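Hemin degrading factor (Pseudomonas aeruginosa, PDB 4MF9) binds heme and traffics it, probably to the heme oxygenase HemO, and appears able to degrade heme itself. Local coordinates at residues Ala18-Ala23 with Ala41-Ser46; Gln25-Glu30 with Arg37-Leu42; Gln230-Ala235 with Glu324-Asp329; Glu253-Ser258 with Arg351-Ser356; Cys280-Lys283 with Trp288-Val291. One frame throughout, in Å; residues are numbered along the deposited sequence.

Interaction 1 (Ala18-Ala23 with Ala41-Ser46); sequences AELYRA and ALLQVS
Leu20 on helix 17-30 meets Leu43 and Val45, which stand in the turn that follows helix 36-42, and the whole contact is apolar. The two methyls of Leu20 divide the work. CD1 lies 4.0 Å from CD1 of Leu43, the two side chains meeting at a slant. CD2 faces CG2 of Val45 at 3.9 Å, and here the branches reach toward each other tip to tip. Leu20 starts out across the line between the segments, yet with CG anti to the backbone N (chi1 180°) its forked end comes up to segment 41-46. One turn further on, Ala23 adds the second, smaller patch: its CB is 4.2 Å from CD2 of Leu43, and the same methyl rests 4.0 Å from the carbonyl O of Ala23. Leu43 thus spans two successive turns of helix 17-30, CD1 against Leu20 and CD2 against Ala23.

Backbone bonding shapes the side that carries Leu43 and Val45. Gln44 has positive phi and closes a Schellman motif, its N bonded back to Ala41 O at 3.0 Å. That reversal places Leu43 before the bend and Val45 after it, both directed at helix 17-30. Ser46 then caps the next helix, 47-52, and its OG also bonds to Glu49. Around the patch, Trp24 and Leu27 of helix 17-30 pack on Leu43 as well, while His15 touches Val45 from the N-terminal end.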
# COMPACT_ATOMS: atom_id res chain seq x y z
N ALA A 18 -25.82 -15.23 -3.13
CA ALA A 18 -26.22 -16.04 -2.03
C ALA A 18 -25.38 -17.28 -2.01
O ALA A 18 -24.91 -17.68 -1.02
CB ALA A 18 -27.68 -16.42 -2.12
N GLU A 19 -25.19 -17.86 -3.17
CA GLU A 19 -24.41 -19.07 -3.36
C GLU A 19 -22.94 -18.85 -2.97
O GLU A 19 -22.30 -19.73 -2.42
CB GLU A 19 -24.44 -19.52 -4.80
CG GLU A 19 -25.69 -20.22 -5.27
CD GLU A 19 -25.91 -20.02 -6.76
OE1 GLU A 19 -25.02 -20.25 -7.56
OE2 GLU A 19 -26.98 -19.61 -7.14
N LEU A 20 -22.43 -17.69 -3.32
CA LEU A 20 -21.03 -17.36 -3.05
C LEU A 20 -20.83 -17.20 -1.55
O LEU A 20 -19.89 -17.76 -0.98
CB LEU A 20 -20.60 -16.09 -3.79
CG LEU A 20 -19.14 -15.70 -3.53
CD1 LEU A 20 -18.20 -16.89 -3.75
CD2 LEU A 20 -18.74 -14.51 -4.39
N TYR A 21 -21.72 -16.45 -0.91
CA TYR A 21 -21.63 -16.24 0.54
C TYR A 21 -21.59 -17.58 1.28
O TYR A 21 -20.75 -17.78 2.16
CB TYR A 21 -22.77 -15.36 1.08
CG TYR A 21 -22.65 -15.15 2.58
CD1 TYR A 21 -21.76 -14.23 3.10
CD2 TYR A 21 -23.42 -15.89 3.47
CE1 TYR A 21 -21.63 -14.03 4.46
CE2 TYR A 21 -23.30 -15.71 4.84
CZ TYR A 21 -22.40 -14.78 5.33
OH TYR A 21 -22.28 -14.61 6.70
N ARG A 22 -22.48 -18.47 0.89
CA ARG A 22 -22.58 -19.80 1.48
C ARG A 22 -21.35 -20.65 1.26
O ARG A 22 -20.90 -21.32 2.14
CB ARG A 22 -23.84 -20.53 1.02
CG ARG A 22 -23.99 -21.99 1.50
CD ARG A 22 -23.66 -22.22 2.97
NE ARG A 22 -23.70 -23.63 3.39
CZ ARG A 22 -24.80 -24.34 3.64
NH1 ARG A 22 -25.99 -23.81 3.51
NH2 ARG A 22 -24.72 -25.60 4.01
N ALA A 23 -20.82 -20.59 0.06
CA ALA A 23 -19.61 -21.31 -0.32
C ALA A 23 -18.43 -20.82 0.51
O ALA A 23 -17.57 -21.62 0.92
CB ALA A 23 -19.34 -21.11 -1.80
N ALA A 41 -9.79 -16.19 -3.70
CA ALA A 41 -8.99 -16.89 -4.68
C ALA A 41 -9.35 -18.36 -4.80
O ALA A 41 -9.53 -18.84 -5.90
CB ALA A 41 -7.53 -16.75 -4.34
N LEU A 42 -9.51 -19.02 -3.67
CA LEU A 42 -9.95 -20.42 -3.65
C LEU A 42 -11.36 -20.59 -4.24
O LEU A 42 -11.65 -21.62 -4.85
CB LEU A 42 -9.92 -20.99 -2.23
CG LEU A 42 -8.62 -21.60 -1.70
CD1 LEU A 42 -8.02 -22.55 -2.73
CD2 LEU A 42 -7.61 -20.53 -1.29
N LEU A 43 -12.21 -19.60 -4.07
CA LEU A 43 -13.56 -19.61 -4.64
C LEU A 43 -13.60 -19.09 -6.07
O LEU A 43 -14.62 -18.96 -6.67
CB LEU A 43 -14.52 -18.86 -3.73
CG LEU A 43 -14.52 -19.27 -2.28
CD1 LEU A 43 -15.20 -18.22 -1.41
CD2 LEU A 43 -15.21 -20.61 -2.16
N GLN A 44 -12.42 -18.77 -6.54
CA GLN A 44 -12.25 -18.28 -7.85
C GLN A 44 -13.00 -16.99 -8.17
O GLN A 44 -13.43 -16.80 -9.24
CB GLN A 44 -12.58 -19.41 -8.80
CG GLN A 44 -12.46 -19.10 -10.27
CD GLN A 44 -11.06 -19.30 -10.83
OE1 GLN A 44 -10.78 -18.87 -11.95
NE2 GLN A 44 -10.19 -19.89 -10.04
N VAL A 45 -13.08 -16.10 -7.23
CA VAL A 45 -13.63 -14.76 -7.44
C VAL A 45 -12.72 -13.67 -6.88
O VAL A 45 -11.75 -13.97 -6.18
CB VAL A 45 -15.04 -14.60 -6.80
CG1 VAL A 45 -16.04 -15.56 -7.41
CG2 VAL A 45 -14.97 -14.78 -5.29
N SER A 46 -13.03 -12.42 -7.17
CA SER A 46 -12.30 -11.31 -6.56
C SER A 46 -12.78 -11.10 -5.12
O SER A 46 -13.91 -11.48 -4.77
CB SER A 46 -12.49 -10.04 -7.37
OG SER A 46 -13.81 -9.56 -7.26

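Interaction 2 (Gln25-Glu30 with Arg37-Leu42); sequences QDLRAE and RDAAAL
Leu27 packs on Ala39 and Leu42 where two consecutive helices, 17-30 and 36-42, joined by a short loop, pack against each other near the N-terminus. The contact is small and wholly apolar, and it sits well out from the centre of the chain. The backbones come closest at Leu27 and Ala39, whose CA atoms are 7.3 Å apart; an alanine at this point lets the helices approach that near. Ala39 CB points at the facing helix and is buried, whereas Ala40, next along, turns the opposite way to pack on Leu50 of helix 47-52. Helix 36-42 is therefore sandwiched, with one side on helix 17-30 and another on helix 47-52.

Leu34, in the loop that joins the pair, touches both Leu27 and Ala39 and closes the patch on the loop side. Polar groups at the margins are engaged away from the apolar patch: Asp26 forms a salt bridge with Arg22 one turn back along its own helix, and Arg37 forms one with Glu86. Leu42 contributes its first carbon rather than its branched end, and its side chain crosses that of Leu27 at about a right angle. Everything converges on a single methyl. Leu27 CD1 sits in the groove between residues one turn apart on helix 36-42, 4.0 Å from CB of Ala39 and 3.9 Å from CB of Leu42.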
# COMPACT_ATOMS: atom_id res chain seq x y z
N GLN A 25 -18.58 -19.29 3.59
CA GLN A 25 -18.80 -19.72 4.98
C GLN A 25 -18.46 -21.19 5.19
O GLN A 25 -17.95 -21.58 6.24
CB GLN A 25 -20.25 -19.45 5.40
CG GLN A 25 -20.64 -17.98 5.33
CD GLN A 25 -19.80 -17.10 6.24
OE1 GLN A 25 -19.69 -17.35 7.44
NE2 GLN A 25 -19.20 -16.06 5.68
N ASP A 26 -18.77 -22.01 4.19
CA ASP A 26 -18.41 -23.43 4.21
C ASP A 26 -16.89 -23.59 4.22
O ASP A 26 -16.33 -24.42 4.96
CB ASP A 26 -19.01 -24.13 2.99
CG ASP A 26 -20.51 -24.34 3.11
OD1 ASP A 26 -21.03 -24.23 4.25
OD2 ASP A 26 -21.16 -24.63 2.08
N LEU A 27 -16.21 -22.80 3.39
CA LEU A 27 -14.77 -22.80 3.31
C LEU A 27 -14.15 -22.33 4.59
O LEU A 27 -13.33 -23.03 5.17
CB LEU A 27 -14.32 -21.83 2.25
CG LEU A 27 -13.15 -22.28 1.38
CD1 LEU A 27 -12.39 -21.11 0.80
CD2 LEU A 27 -12.21 -23.24 2.08
N ARG A 28 -14.60 -21.20 5.10
CA ARG A 28 -14.06 -20.71 6.33
C ARG A 28 -14.30 -21.65 7.50
O ARG A 28 -13.49 -21.73 8.40
CB ARG A 28 -14.51 -19.29 6.71
CG ARG A 28 -13.62 -18.74 7.84
CD ARG A 28 -13.63 -17.26 7.96
NE ARG A 28 -14.98 -16.84 8.28
CZ ARG A 28 -15.32 -15.82 9.04
NH1 ARG A 28 -14.41 -15.00 9.57
NH2 ARG A 28 -16.60 -15.60 9.29
N ALA A 29 -15.39 -22.38 7.49
CA ALA A 29 -15.64 -23.36 8.52
C ALA A 29 -14.59 -24.41 8.46
O ALA A 29 -14.25 -25.00 9.40
CB ALA A 29 -16.98 -24.01 8.33
N GLU A 30 -14.23 -24.79 7.26
CA GLU A 30 -13.18 -25.74 7.02
C GLU A 30 -11.77 -25.25 7.32
O GLU A 30 -10.90 -26.00 7.76
CB GLU A 30 -13.29 -26.34 5.62
CG GLU A 30 -12.47 -27.58 5.43
CD GLU A 30 -12.87 -28.40 4.20
OE1 GLU A 30 -11.96 -28.99 3.60
OE2 GLU A 30 -14.08 -28.45 3.86
N ARG A 37 -9.26 -12.43 1.27
CA ARG A 37 -8.52 -12.43 0.05
C ARG A 37 -8.09 -13.83 -0.37
O ARG A 37 -8.20 -14.17 -1.49
CB ARG A 37 -7.34 -11.48 0.19
CG ARG A 37 -6.11 -11.79 -0.56
CD ARG A 37 -4.94 -11.09 0.08
NE ARG A 37 -4.32 -10.23 -0.90
CZ ARG A 37 -3.45 -10.65 -1.77
NH1 ARG A 37 -3.10 -11.90 -1.77
NH2 ARG A 37 -2.92 -9.83 -2.63
N ASP A 38 -7.62 -14.64 0.56
CA ASP A 38 -7.27 -16.01 0.24
C ASP A 38 -8.48 -16.83 -0.17
O ASP A 38 -8.44 -17.49 -1.19
CB ASP A 38 -6.67 -16.68 1.46
CG ASP A 38 -5.47 -15.97 2.01
OD1 ASP A 38 -4.42 -16.10 1.46
OD2 ASP A 38 -5.60 -15.30 2.98
N ALA A 39 -9.55 -16.71 0.59
CA ALA A 39 -10.78 -17.44 0.29
C ALA A 39 -11.33 -17.10 -1.09
O ALA A 39 -11.73 -17.99 -1.84
CB ALA A 39 -11.82 -17.19 1.36
N ALA A 40 -11.37 -15.80 -1.41
CA ALA A 40 -11.84 -15.36 -2.71
C ALA A 40 -11.11 -16.07 -3.84
O ALA A 40 -11.72 -16.50 -4.82
CB ALA A 40 -11.70 -13.84 -2.85
N ALA A 41 -9.79 -16.19 -3.70
CA ALA A 41 -8.99 -16.89 -4.68
C ALA A 41 -9.35 -18.36 -4.80
O ALA A 41 -9.53 -18.84 -5.90
CB ALA A 41 -7.53 -16.75 -4.34
N LEU A 42 -9.51 -19.02 -3.67
CA LEU A 42 -9.95 -20.42 -3.65
C LEU A 42 -11.36 -20.59 -4.24
O LEU A 42 -11.65 -21.62 -4.85
CB LEU A 42 -9.92 -20.99 -2.23
CG LEU A 42 -8.62 -21.60 -1.70
CD1 LEU A 42 -8.02 -22.55 -2.73
CD2 LEU A 42 -7.61 -20.53 -1.29

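Interaction 3 (Gln230-Ala235 with Glu324-Asp329); sequences QALRLA and EAFDPD
Helix 228-235 passes over the end of strand 320-326 at a distance, with Leu232 and Glu324 nearest in the backbone at 10.0 Å between CA atoms, so side chains alone span the gap. Past Phe326 the strand gives way to an Asx turn, in which Asp327 OD1 accepts from Asp329 N at 2.7 Å, the donor lying above the carboxylate plane.

Leu232 and Phe326 come at each other from opposite directions. Each carries its CG anti to its carbonyl carbon (chi1 -58° and -56°), which extends both side chains into the gap. One methyl does the touching: Leu232 CD1 lies 3.6 Å from CE1 of Phe326 and 3.7 Å from its CZ, meeting the ring obliquely. Trp309 and Val311 of the adjoining strand, with Trp208 of helix 201-210, enclose the same leucine.

Glu324 brings its carboxylate to the margin, OE1 4.4 Å from Leu232 CD1. This buried group is satisfied by two heme-binding residues, in salt bridges from OE1 to Arg228 and from OE2 to Lys313, and by Ser322, which hydrogen-bonds OE2. The two salt bridges are consistent with Glu324 orienting Arg228 and Lys313 beside the heme.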
# COMPACT_ATOMS: atom_id res chain seq x y z
N GLN A 230 14.08 -1.78 -14.98
CA GLN A 230 14.84 -1.56 -16.19
C GLN A 230 15.68 -0.29 -16.11
O GLN A 230 16.81 -0.33 -16.46
CB GLN A 230 13.89 -1.46 -17.36
CG GLN A 230 14.48 -1.33 -18.72
CD GLN A 230 13.43 -1.47 -19.79
OE1 GLN A 230 12.41 -0.83 -19.75
NE2 GLN A 230 13.69 -2.30 -20.74
N ALA A 231 15.11 0.79 -15.62
CA ALA A 231 15.88 2.03 -15.48
C ALA A 231 16.99 1.89 -14.44
O ALA A 231 18.07 2.45 -14.61
CB ALA A 231 14.97 3.18 -15.13
N LEU A 232 16.71 1.19 -13.34
CA LEU A 232 17.71 0.97 -12.29
C LEU A 232 18.91 0.22 -12.87
O LEU A 232 20.06 0.58 -12.63
CB LEU A 232 17.11 0.18 -11.13
CG LEU A 232 15.90 0.79 -10.44
CD1 LEU A 232 15.47 -0.02 -9.22
CD2 LEU A 232 16.19 2.23 -10.06
N ARG A 233 18.61 -0.77 -13.67
CA ARG A 233 19.56 -1.60 -14.36
C ARG A 233 20.43 -0.78 -15.32
O ARG A 233 21.57 -1.05 -15.51
CB ARG A 233 18.79 -2.53 -15.26
CG ARG A 233 19.41 -3.85 -15.50
CD ARG A 233 18.41 -4.97 -15.59
NE ARG A 233 17.49 -4.89 -16.69
CZ ARG A 233 16.18 -5.03 -16.55
NH1 ARG A 233 15.68 -5.22 -15.37
NH2 ARG A 233 15.39 -4.96 -17.58
N LEU A 234 19.82 0.21 -15.96
CA LEU A 234 20.52 0.98 -16.99
C LEU A 234 21.14 2.26 -16.44
O LEU A 234 21.89 2.95 -17.13
CB LEU A 234 19.54 1.34 -18.12
CG LEU A 234 18.83 0.21 -18.86
CD1 LEU A 234 17.88 0.77 -19.90
CD2 LEU A 234 19.82 -0.74 -19.52
N ALA A 235 20.81 2.58 -15.19
CA ALA A 235 21.28 3.83 -14.59
C ALA A 235 22.80 3.85 -14.37
O ALA A 235 23.46 4.88 -14.58
CB ALA A 235 20.55 4.11 -13.30
N GLU A 324 14.70 -0.26 -2.66
CA GLU A 324 13.46 -0.60 -3.36
C GLU A 324 13.44 -2.09 -3.68
O GLU A 324 14.35 -2.62 -4.33
CB GLU A 324 13.32 0.29 -4.62
CG GLU A 324 13.47 1.78 -4.26
CD GLU A 324 13.21 2.74 -5.40
OE1 GLU A 324 12.88 2.30 -6.52
OE2 GLU A 324 13.35 3.96 -5.15
N ALA A 325 12.42 -2.78 -3.17
CA ALA A 325 12.27 -4.21 -3.37
C ALA A 325 11.16 -4.46 -4.39
O ALA A 325 10.08 -3.85 -4.32
CB ALA A 325 11.94 -4.88 -2.06
N PHE A 326 11.40 -5.34 -5.32
CA PHE A 326 10.49 -5.69 -6.37
C PHE A 326 10.15 -7.18 -6.41
O PHE A 326 10.97 -8.00 -6.09
CB PHE A 326 11.06 -5.32 -7.70
CG PHE A 326 11.44 -3.87 -7.82
CD1 PHE A 326 12.66 -3.42 -7.38
CD2 PHE A 326 10.57 -2.96 -8.35
CE1 PHE A 326 13.03 -2.11 -7.51
CE2 PHE A 326 10.91 -1.64 -8.46
CZ PHE A 326 12.13 -1.21 -8.02
N ASP A 327 8.94 -7.49 -6.84
CA ASP A 327 8.51 -8.85 -7.11
C ASP A 327 8.91 -9.31 -8.52
O ASP A 327 9.46 -8.52 -9.23
CB ASP A 327 7.03 -9.02 -6.86
CG ASP A 327 6.19 -8.29 -7.83
OD1 ASP A 327 6.60 -7.97 -8.92
OD2 ASP A 327 5.06 -8.06 -7.48
N PRO A 328 8.55 -10.53 -8.91
CA PRO A 328 8.90 -11.04 -10.21
C PRO A 328 8.22 -10.31 -11.34
O PRO A 328 8.59 -10.55 -12.43
CB PRO A 328 8.47 -12.50 -10.15
CG PRO A 328 8.72 -12.88 -8.78
CD PRO A 328 8.41 -11.64 -7.95
N ASP A 329 7.23 -9.50 -11.06
CA ASP A 329 6.53 -8.78 -12.13
C ASP A 329 7.07 -7.37 -12.33
O ASP A 329 6.58 -6.62 -13.19
CB ASP A 329 5.02 -8.74 -11.86
CG ASP A 329 4.40 -10.12 -11.87
OD1 ASP A 329 4.87 -10.99 -12.64
OD2 ASP A 329 3.44 -10.33 -11.10

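Interaction 4 (Glu253-Ser258 with Arg351-Ser356); sequences EAAAES and RELAES
Leu353 of helix 348-355 points toward helix 247-258 and meets Ala254 and Ala255, and its side chain makes the contact. From CB, which leaves the helix toward the other segment, the chain runs to CG, set anti to the backbone N (chi1 180°). There it forks. CD1 goes to Ala254, 3.8 Å from its CB. CD2 goes to Ala255, where it rests 4.0 Å from the backbone N and 4.1 Å from CB. The fork thus straddles two neighbouring residues, one methyl to each. The helices draw nearest at this point, with CA of Leu353 7.9 Å from CA of Ala255, a spacing that the small alanine side chains allow.

Both helices belong to the C-terminal HemS/ChuX-type half of the protein, in which helices pack beside antiparallel sheets; the chain runs through a long series of strands before helix 348-355 comes back to meet helix 247-258. Ala354, next along, packs against Thr321 of strand 320-326, and its carbonyl takes hydrogen bonds from Arg310 and Trp323. On helix 247-258, Glu253 touches Trp284 of strand 282-285. Three residues on from Leu353, Ser356 gives two bonds to the carbonyl O of Leu353: one from OG at 2.8 Å, tilted 15° from the carbonyl plane, and one from its backbone N at 3.1 Å.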
# COMPACT_ATOMS: atom_id res chain seq x y z
N GLU A 253 16.68 -4.67 10.96
CA GLU A 253 17.27 -5.13 12.20
C GLU A 253 18.30 -4.14 12.71
O GLU A 253 18.31 -3.76 13.84
CB GLU A 253 17.91 -6.48 11.96
CG GLU A 253 16.97 -7.61 12.22
CD GLU A 253 17.36 -8.92 11.63
OE1 GLU A 253 18.25 -8.97 10.80
OE2 GLU A 253 16.75 -9.92 11.98
N ALA A 254 19.11 -3.63 11.80
CA ALA A 254 20.13 -2.64 12.15
C ALA A 254 19.48 -1.32 12.55
O ALA A 254 19.92 -0.67 13.50
CB ALA A 254 21.09 -2.44 10.99
N ALA A 255 18.44 -0.91 11.83
CA ALA A 255 17.71 0.32 12.16
C ALA A 255 16.99 0.17 13.50
O ALA A 255 16.85 1.14 14.26
CB ALA A 255 16.70 0.66 11.06
N ALA A 256 16.51 -1.03 13.78
CA ALA A 256 15.88 -1.28 15.06
C ALA A 256 16.92 -1.08 16.15
O ALA A 256 16.65 -0.46 17.18
CB ALA A 256 15.32 -2.67 15.10
N GLU A 257 18.12 -1.56 15.86
CA GLU A 257 19.24 -1.56 16.78
C GLU A 257 19.57 -0.14 17.18
O GLU A 257 19.80 0.09 18.33
CB GLU A 257 20.40 -2.50 16.31
CG GLU A 257 20.01 -4.01 16.36
CD GLU A 257 21.11 -5.10 16.32
OE1 GLU A 257 21.73 -5.40 15.28
OE2 GLU A 257 21.36 -5.76 17.32
N SER A 258 19.58 0.80 16.25
CA SER A 258 19.91 2.19 16.49
C SER A 258 18.87 3.25 16.75
O SER A 258 19.20 4.29 17.17
CB SER A 258 20.81 2.69 15.39
OG SER A 258 20.17 3.42 14.38
N ARG A 351 21.94 7.51 5.52
CA ARG A 351 22.73 7.29 4.35
C ARG A 351 23.83 6.32 4.64
O ARG A 351 24.08 5.50 3.90
CB ARG A 351 23.23 8.61 3.77
CG ARG A 351 24.26 8.44 2.67
CD ARG A 351 24.74 9.74 2.04
NE ARG A 351 23.71 10.57 1.49
CZ ARG A 351 23.86 11.74 0.91
NH1 ARG A 351 25.05 12.27 0.74
NH2 ARG A 351 22.80 12.38 0.49
N GLU A 352 24.43 6.41 5.80
CA GLU A 352 25.43 5.48 6.21
C GLU A 352 24.89 4.06 6.31
O GLU A 352 25.51 3.17 5.85
CB GLU A 352 26.05 5.91 7.52
CG GLU A 352 26.96 4.85 8.11
CD GLU A 352 27.50 5.20 9.46
OE1 GLU A 352 28.60 4.77 9.75
OE2 GLU A 352 26.82 5.90 10.22
N LEU A 353 23.74 3.88 6.91
CA LEU A 353 23.17 2.56 6.92
C LEU A 353 22.79 2.02 5.56
O LEU A 353 23.11 0.93 5.23
CB LEU A 353 22.00 2.51 7.85
CG LEU A 353 21.23 1.20 8.03
CD1 LEU A 353 22.12 0.06 8.39
CD2 LEU A 353 20.16 1.36 9.06
N ALA A 354 22.15 2.84 4.77
CA ALA A 354 21.75 2.49 3.41
C ALA A 354 22.95 2.09 2.53
O ALA A 354 22.83 1.25 1.64
CB ALA A 354 21.01 3.65 2.77
N GLU A 355 24.07 2.71 2.74
CA GLU A 355 25.28 2.37 1.97
C GLU A 355 26.16 1.30 2.61
O GLU A 355 27.03 0.83 2.01
CB GLU A 355 26.13 3.58 1.67
CG GLU A 355 25.50 4.79 1.03
CD GLU A 355 25.61 4.79 -0.48
OE1 GLU A 355 25.95 3.75 -1.02
OE2 GLU A 355 25.42 5.81 -1.09
N SER A 356 25.89 0.94 3.84
CA SER A 356 26.76 -0.01 4.55
C SER A 356 26.74 -1.40 3.93
O SER A 356 27.67 -2.19 4.13
CB SER A 356 26.41 -0.08 6.04
OG SER A 356 25.17 -0.74 6.24

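Interaction 5 (Cys280-Lys283 with Trp288-Val291); sequences CNLK and WFNV
Lys283 and Asn290 form an antiparallel hydrogen-bonded pair in the hairpin of strands 282-285 and 288-293, and a side chain adds a third bond to the usual two. Lys283 N gives to Asn290 O at 2.9 Å, fairly straight at 162°. In return Lys283 O accepts twice, from Asn290 N and from Asn290 ND2, each at 2.9 Å; the bond from Asn290 N is distinctly bent, at 130°, and the two donors reach the oxygen from opposite faces of its carbonyl plane. The amide gets there because Asn290 CG lies beside its own backbone N (chi1 -52°), folding ND2 back to the neighbouring strand. OD1 is bound by His299 ND1 of strand 296-301, on the far side of strand 288-293.

Leu282 and Val291 make the adjoining non-hydrogen-bonded pair. Their side chains run side by side on the sheet face away from Asn290, Leu282 CD1 4.2 Å from Val291 CG2. Leu282 CG also lies 4.1 Å from CZ of Phe289, approached obliquely, and helix 247-258 packs over Leu282 and Phe289. Trp284 meets the same ring edge-to-face.

With both ends of its amide engaged, Asn290 is fixed in rotation and links three strands: its NH2 grips the edge strand 282-285, while its oxygen holds the next strand inward.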
# COMPACT_ATOMS: atom_id res chain seq x y z
N CYS A 280 10.99 -0.78 16.20
CA CYS A 280 11.61 -1.29 17.43
C CYS A 280 11.52 -2.79 17.53
O CYS A 280 12.53 -3.47 17.63
CB CYS A 280 10.97 -0.67 18.68
SG CYS A 280 11.04 1.13 18.77
N ASN A 281 10.32 -3.31 17.43
CA ASN A 281 10.11 -4.69 17.71
C ASN A 281 9.95 -5.46 16.47
O ASN A 281 9.04 -5.20 15.77
CB ASN A 281 8.86 -4.82 18.60
CG ASN A 281 8.94 -5.98 19.48
OD1 ASN A 281 8.59 -7.08 19.09
ND2 ASN A 281 9.42 -5.77 20.67
N LEU A 282 10.81 -6.43 16.22
CA LEU A 282 10.88 -7.11 14.97
C LEU A 282 10.83 -8.62 15.17
O LEU A 282 11.37 -9.10 16.10
CB LEU A 282 12.18 -6.75 14.25
CG LEU A 282 12.40 -5.40 13.59
CD1 LEU A 282 11.44 -4.36 14.03
CD2 LEU A 282 13.84 -4.90 13.72
N LYS A 283 10.21 -9.34 14.26
CA LYS A 283 10.15 -10.77 14.38
C LYS A 283 9.95 -11.57 13.10
O LYS A 283 9.13 -11.22 12.28
CB LYS A 283 9.03 -11.10 15.37
CG LYS A 283 8.66 -12.55 15.44
CD LYS A 283 9.50 -13.27 16.44
CE LYS A 283 9.01 -13.00 17.83
NZ LYS A 283 8.12 -13.97 18.46
N TRP A 288 7.80 -14.87 6.78
CA TRP A 288 7.33 -13.53 7.12
C TRP A 288 8.33 -12.81 8.00
O TRP A 288 8.71 -13.30 9.08
CB TRP A 288 6.00 -13.57 7.87
CG TRP A 288 4.84 -14.01 7.05
CD1 TRP A 288 4.27 -15.25 7.04
CD2 TRP A 288 4.09 -13.21 6.14
NE1 TRP A 288 3.21 -15.27 6.17
CE2 TRP A 288 3.08 -14.03 5.60
CE3 TRP A 288 4.18 -11.88 5.72
CZ2 TRP A 288 2.16 -13.56 4.66
CZ3 TRP A 288 3.27 -11.42 4.78
CH2 TRP A 288 2.27 -12.26 4.27
N PHE A 289 8.75 -11.64 7.55
CA PHE A 289 9.50 -10.74 8.41
C PHE A 289 8.55 -9.64 8.86
O PHE A 289 7.83 -9.06 8.04
CB PHE A 289 10.70 -10.15 7.66
CG PHE A 289 11.52 -9.22 8.50
CD1 PHE A 289 12.41 -9.72 9.45
CD2 PHE A 289 11.39 -7.85 8.36
CE1 PHE A 289 13.16 -8.87 10.23
CE2 PHE A 289 12.14 -6.98 9.14
CZ PHE A 289 13.04 -7.49 10.07
N ASN A 290 8.54 -9.37 10.16
CA ASN A 290 7.50 -8.52 10.72
C ASN A 290 8.01 -7.38 11.57
O ASN A 290 8.94 -7.55 12.37
CB ASN A 290 6.51 -9.37 11.55
CG ASN A 290 5.99 -10.56 10.79
OD1 ASN A 290 5.07 -10.43 9.97
ND2 ASN A 290 6.55 -11.74 11.06
N VAL A 291 7.40 -6.20 11.40
CA VAL A 291 7.54 -5.11 12.36
C VAL A 291 6.30 -5.18 13.24
O VAL A 291 5.19 -5.26 12.73
CB VAL A 291 7.64 -3.74 11.67
CG1 VAL A 291 7.66 -2.61 12.69
CG2 VAL A 291 8.89 -3.69 10.81

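Overall arrangement
Along the chain, interactions 1 and 2 come first and form one unit: both join helix 17-30 to helix 36-42, share Ala41 and Leu42, and have centres about 7 Å apart, with Leu43 packing on Leu27 between them. The other three belong to the C-terminal HemS/ChuX range. Interaction 5 falls between the segments of both 3 and 4, whose own segments alternate. Interactions 4 and 5 touch, helix 247-258 resting on hairpin 282-293, with centres about 15 Å apart. Interaction 3 alone borders the heme, about 22 Å from interaction 4 between centres. Interactions 1 and 4 lie about 45 Å apart between centres, on opposite sides of the chain's centre, so the N-terminal helices are remote from this C-terminal packing.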